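Local structure of cytochrome P450 (Novosphingobium aromaticivorans, 3OFT) at residues Thr43-Gly46 with Gly47-Ile50; Gly54-Val57 with Arg58-Gly62. The protein belongs to the cytochrome P450 family and holds a heme, protoporphyrin IX with its iron, within a largely helical fold. All blocks are in the same frame, centred on the assembly; numbering follows the deposited sequence.

Interaction 1: Thr43-Gly46 with Gly47-Ile50; sequences TANG and GHWI
The imidazole of H48 turns an edge toward N45 O, which lies near the plane of the ring, while A44 O approaches obliquely and CB of N45 packs close by. The ring is probably flipped in the model, so these approaches are read as packing of the whole group against the turn. With chi1 of 72°, CG of H48 sits between the backbone N and the carbonyl carbon, and the imidazole is folded back beside the preceding residues. The turn itself is closed by one backbone bond: G47 N donates to A44 O at 3.1 Å, fairly straight at 162°. A water braces the same bend, donating to N45 O at 2.7 Å and to G47 O at 3.1 Å. The amide of N45 is held from outside, its ND2 bonded to D15. Both G46 and G47 have positive phi, near 90°, a region where residues with a CB are strained. The backbone of H48 pairs with S42, where the two strands meet. A44 to G47 thus forms a type I' turn with N45 and G46 at its centre, at the tip of the beta hairpin joining strands 39-42 and 48-51.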
loop_
_atom_site.group_PDB
_atom_site.type_symbol
_atom_site.label_atom_id
_atom_site.label_comp_id
_atom_site.label_asym_id
_atom_site.label_seq_id
_atom_site.Cartn_x
_atom_site.Cartn_y
_atom_site.Cartn_z
ATOM N N THR A 43 8.256 -23.298 4.800
ATOM C CA THR A 43 8.112 -24.325 3.773
ATOM C C THR A 43 6.918 -24.090 2.835
ATOM O O THR A 43 6.861 -24.700 1.757
ATOM C CB THR A 43 7.961 -25.701 4.405
ATOM O OG1 THR A 43 6.904 -25.641 5.356
ATOM C CG2 THR A 43 9.243 -26.088 5.120
ATOM N N ALA A 44 5.994 -23.186 3.205
ATOM C CA ALA A 44 4.819 -22.926 2.366
ATOM C C ALA A 44 5.243 -22.068 1.184
ATOM O O ALA A 44 6.364 -21.510 1.173
ATOM C CB ALA A 44 3.695 -22.242 3.174
ATOM N N ASN A 45 4.370 -22.003 0.183
ATOM C CA ASN A 45 4.540 -21.153 -1.005
ATOM C C ASN A 45 5.895 -21.346 -1.690
ATOM O O ASN A 45 6.563 -20.375 -2.061
ATOM C CB ASN A 45 4.309 -19.689 -0.635
ATOM C CG ASN A 45 2.890 -19.444 -0.178
ATOM O OD1 ASN A 45 1.934 -19.679 -0.925
ATOM N ND2 ASN A 45 2.734 -19.061 1.072
ATOM N N GLY A 46 6.310 -22.597 -1.835
ATOM C CA GLY A 46 7.540 -22.880 -2.576
ATOM C C GLY A 46 8.839 -22.804 -1.776
ATOM O O GLY A 46 9.907 -23.152 -2.304
ATOM N N GLY A 47 8.762 -22.349 -0.523
ATOM C CA GLY A 47 9.949 -22.246 0.321
ATOM C C GLY A 47 10.641 -20.895 0.179
ATOM O O GLY A 47 11.134 -20.538 -0.908
ATOM N N HIS A 48 10.688 -20.151 1.282
ATOM C CA HIS A 48 11.225 -18.774 1.259
ATOM C C HIS A 48 11.527 -18.265 2.676
ATOM O O HIS A 48 10.897 -18.708 3.649
ATOM C CB HIS A 48 10.244 -17.834 0.520
ATOM C CG HIS A 48 8.993 -17.534 1.284
ATOM N ND1 HIS A 48 7.803 -18.208 1.080
ATOM C CD2 HIS A 48 8.744 -16.613 2.238
ATOM C CE1 HIS A 48 6.876 -17.712 1.891
ATOM N NE2 HIS A 48 7.435 -16.772 2.629
ATOM N N TRP A 49 12.439 -17.304 2.783
ATOM C CA TRP A 49 12.693 -16.669 4.052
ATOM C C TRP A 49 11.610 -15.670 4.409
ATOM O O TRP A 49 10.956 -15.088 3.530
ATOM C CB TRP A 49 14.041 -15.936 4.065
ATOM C CG TRP A 49 15.283 -16.797 3.820
ATOM C CD1 TRP A 49 15.953 -16.958 2.628
ATOM C CD2 TRP A 49 16.001 -17.565 4.793
ATOM N NE1 TRP A 49 17.039 -17.792 2.818
ATOM C CE2 TRP A 49 17.079 -18.185 4.129
ATOM C CE3 TRP A 49 15.820 -17.808 6.163
ATOM C CZ2 TRP A 49 18.017 -18.989 4.805
ATOM C CZ3 TRP A 49 16.737 -18.639 6.833
ATOM C CH2 TRP A 49 17.815 -19.226 6.141
ATOM N N ILE A 50 11.431 -15.469 5.706
ATOM C CA ILE A 50 10.586 -14.381 6.206
ATOM C C ILE A 50 11.388 -13.598 7.259
ATOM O O ILE A 50 11.909 -14.191 8.243
ATOM C CB ILE A 50 9.256 -14.856 6.861
ATOM C CG1 ILE A 50 8.368 -15.647 5.896
ATOM C CG2 ILE A 50 8.520 -13.640 7.446
ATOM C CD1 ILE A 50 7.177 -16.447 6.564
HETATM O O HOH W 1 8.968 -19.353 -2.825
#

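Interaction 2: Gly54-Val57 with Arg58-Gly62; sequences GDVV and RELWG. With HEM (protoporphyrin IX containing Fe), chain D.
W61 NE1 donates to the heme propionate atom O2A at 2.9 Å, with an N-H...O angle of 147°, and the same indole meets V57 CG1 in its plane, CE3 to CG1 being 3.8 Å. One side chain thus packs back on its own helix with its benzo edge and reaches the cofactor with its pyrrole N-H. CG of W61 stands anti to the backbone N (chi1 -158°), which lays the indole alongside the valine one turn earlier. W61 CZ2 also touches the heme methyl CMA at 3.7 Å, and the heme has further hydrogen bonds from R98, R285 and H343. The scaffold is regular alpha helix, 54-62, which follows strand 48-51 and probably corresponds to helix B of the P450 fold. Four successive backbone bonds join residues four apart, from R58, E59, L60 and W61 back to G54, D55, V56 and V57; the straightest, L60 N to V56 O at 3.0 Å, reaches 170°. V56 O is further covered by CG of E59, 3.3 Å away. On the buried side V56 and L60 lie side by side, CG1 against CD2 at 3.6 Å, and L60 continues onto strands 291-293 and 303-307. Two polar side chains find partners outside the helix segments: D55 forms a salt bridge with R53, and the guanidinium of R58 hydrogen-bonds T336 and the I333 carbonyl.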
loop_
_atom_site.group_PDB
_atom_site.type_symbol
_atom_site.label_atom_id
_atom_site.label_comp_id
_atom_site.label_asym_id
_atom_site.label_seq_id
_atom_site.Cartn_x
_atom_site.Cartn_y
_atom_site.Cartn_z
ATOM N N GLY A 54 12.253 -6.635 13.806
ATOM C CA GLY A 54 12.344 -5.294 13.254
ATOM C C GLY A 54 13.649 -4.949 12.587
ATOM O O GLY A 54 13.649 -4.409 11.494
ATOM N N ASP A 55 14.769 -5.200 13.257
ATOM C CA ASP A 55 16.057 -4.775 12.697
ATOM C C ASP A 55 16.417 -5.530 11.413
ATOM O O ASP A 55 17.043 -4.962 10.525
ATOM C CB ASP A 55 17.211 -4.924 13.702
ATOM C CG ASP A 55 17.360 -6.336 14.213
ATOM O OD1 ASP A 55 16.386 -6.860 14.769
ATOM O OD2 ASP A 55 18.448 -6.940 14.083
ATOM N N VAL A 56 15.986 -6.790 11.314
ATOM C CA VAL A 56 16.217 -7.622 10.131
ATOM C C VAL A 56 15.359 -7.127 8.968
ATOM O O VAL A 56 15.861 -6.936 7.871
ATOM C CB VAL A 56 15.951 -9.133 10.444
ATOM C CG1 VAL A 56 16.201 -9.990 9.198
ATOM C CG2 VAL A 56 16.887 -9.589 11.594
ATOM N N VAL A 57 14.071 -6.870 9.230
ATOM C CA VAL A 57 13.141 -6.318 8.205
ATOM C C VAL A 57 13.738 -5.073 7.657
ATOM O O VAL A 57 13.885 -4.907 6.419
ATOM C CB VAL A 57 11.747 -5.940 8.794
ATOM C CG1 VAL A 57 10.844 -5.223 7.713
ATOM C CG2 VAL A 57 11.036 -7.183 9.277
ATOM N N ARG A 58 14.112 -4.169 8.573
ATOM C CA ARG A 58 14.630 -2.867 8.147
ATOM C C ARG A 58 15.958 -2.961 7.327
ATOM O O ARG A 58 16.139 -2.259 6.298
ATOM C CB ARG A 58 14.780 -1.945 9.366
ATOM C CG ARG A 58 15.246 -0.579 9.034
ATOM C CD ARG A 58 14.137 0.244 8.424
ATOM N NE ARG A 58 14.557 1.652 8.328
ATOM C CZ ARG A 58 13.725 2.680 8.163
ATOM N NH1 ARG A 58 12.428 2.462 8.072
ATOM N NH2 ARG A 58 14.200 3.914 8.063
ATOM N N GLU A 59 16.881 -3.805 7.766
ATOM C CA GLU A 59 18.173 -3.948 7.090
ATOM C C GLU A 59 18.046 -4.590 5.705
ATOM O O GLU A 59 18.645 -4.134 4.728
ATOM C CB GLU A 59 19.207 -4.686 7.956
ATOM C CG GLU A 59 19.057 -6.212 8.021
ATOM C CD GLU A 59 20.239 -6.922 8.682
ATOM O OE1 GLU A 59 20.085 -8.125 8.996
ATOM O OE2 GLU A 59 21.297 -6.280 8.888
ATOM N N LEU A 60 17.273 -5.655 5.604
ATOM C CA LEU A 60 17.170 -6.351 4.305
ATOM C C LEU A 60 16.381 -5.554 3.262
ATOM O O LEU A 60 16.692 -5.590 2.068
ATOM C CB LEU A 60 16.459 -7.668 4.555
ATOM C CG LEU A 60 17.268 -8.930 4.870
ATOM C CD1 LEU A 60 18.774 -8.818 5.162
ATOM C CD2 LEU A 60 16.435 -10.071 5.605
ATOM N N TRP A 61 15.376 -4.799 3.712
ATOM C CA TRP A 61 14.543 -4.000 2.804
ATOM C C TRP A 61 15.390 -2.926 2.136
ATOM O O TRP A 61 15.174 -2.572 0.967
ATOM C CB TRP A 61 13.412 -3.347 3.600
ATOM C CG TRP A 61 12.191 -2.938 2.794
ATOM C CD1 TRP A 61 12.145 -2.225 1.630
ATOM C CD2 TRP A 61 10.843 -3.181 3.172
ATOM N NE1 TRP A 61 10.809 -2.031 1.244
ATOM C CE2 TRP A 61 10.007 -2.611 2.184
ATOM C CE3 TRP A 61 10.256 -3.837 4.254
ATOM C CZ2 TRP A 61 8.600 -2.689 2.245
ATOM C CZ3 TRP A 61 8.853 -3.908 4.325
ATOM C CH2 TRP A 61 8.048 -3.331 3.320
ATOM N N GLY A 62 16.356 -2.404 2.884
ATOM C CA GLY A 62 17.201 -1.337 2.384
ATOM C C GLY A 62 18.388 -1.807 1.544
ATOM O O GLY A 62 19.053 -0.980 0.903
HETATM C CHA HEM D . 6.410 1.694 -3.527
HETATM C CHB HEM D . 3.395 1.402 0.284
HETATM C CHC HEM D . 0.451 4.585 -1.836
HETATM C CHD HEM D . 2.866 4.057 -5.958
HETATM C C1A HEM D . 5.868 1.408 -2.288
HETATM C C2A HEM D . 6.521 0.614 -1.273
HETATM C C3A HEM D . 5.721 0.518 -0.217
HETATM C C4A HEM D . 4.484 1.233 -0.536
HETATM C CMA HEM D . 6.048 -0.292 1.063
HETATM C CAA HEM D . 7.953 0.015 -1.377
HETATM C CBA HEM D . 7.858 -1.281 -2.150
HETATM C CGA HEM D . 9.191 -2.011 -2.218
HETATM O O1A HEM D . 9.267 -3.044 -2.955
HETATM O O2A HEM D . 10.210 -1.621 -1.566
HETATM C C1B HEM D . 2.323 2.255 0.062
HETATM C C2B HEM D . 1.270 2.554 0.999
HETATM C C3B HEM D . 0.463 3.445 0.390
HETATM C C4B HEM D . 0.995 3.714 -0.932
HETATM C CMB HEM D . 1.165 1.941 2.407
HETATM C CAB HEM D . -0.835 4.119 0.846
HETATM C CBB HEM D . -1.433 3.854 2.022
HETATM C C1C HEM D . 0.800 4.762 -3.142
HETATM C C2C HEM D . 0.187 5.672 -4.101
HETATM C C3C HEM D . 0.867 5.481 -5.267
HETATM C C4C HEM D . 1.951 4.554 -5.038
HETATM C CMC HEM D . -1.033 6.600 -3.801
HETATM C CAC HEM D . 0.715 6.167 -6.646
HETATM C CBC HEM D . -0.453 6.608 -7.102
HETATM C C1D HEM D . 4.032 3.420 -5.686
HETATM C C2D HEM D . 5.058 3.141 -6.681
HETATM C C3D HEM D . 6.166 2.451 -5.907
HETATM C C4D HEM D . 5.717 2.325 -4.548
HETATM C CMD HEM D . 5.046 3.534 -8.201
HETATM C CAD HEM D . 7.503 1.969 -6.542
HETATM C CBD HEM D . 8.562 3.005 -6.128
HETATM C CGD HEM D . 9.906 2.432 -6.588
HETATM O O1D HEM D . 10.031 1.224 -6.878
HETATM O O2D HEM D . 10.903 3.162 -6.622
HETATM N NA HEM D . 4.621 1.793 -1.793
HETATM N NB HEM D . 2.133 3.020 -1.070
HETATM N NC HEM D . 1.889 4.143 -3.735
HETATM N ND HEM D . 4.442 2.908 -4.460
HETATM FE FE HEM D . 3.309 3.027 -2.742
HETATM O O HOH W 2 2.147 1.119 -3.594
#

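Overall arrangement
Two local contacts show how neighbouring elements of one chain can serve a fold at different distances from its cofactor. Interaction 1 closes before interaction 2 opens, and strand 48-51 leads from the hairpin tip toward helix 54-62; their centres are about 18 Å apart, and beyond the adjoining sequence the two sets of residues do not touch. Interaction 1 is a surface contact, with the side chain of H48 about 11 Å from a bound (2R,5R)-hexane-2,5-diol. Interaction 2 is largely buried and brings W61 into the heme pocket, its side chain about 7 Å from a bound (2R,5R)-hexane-2,5-diol. Strand 303-307 links them, contacting H48 and W49 as well as L60 and W61.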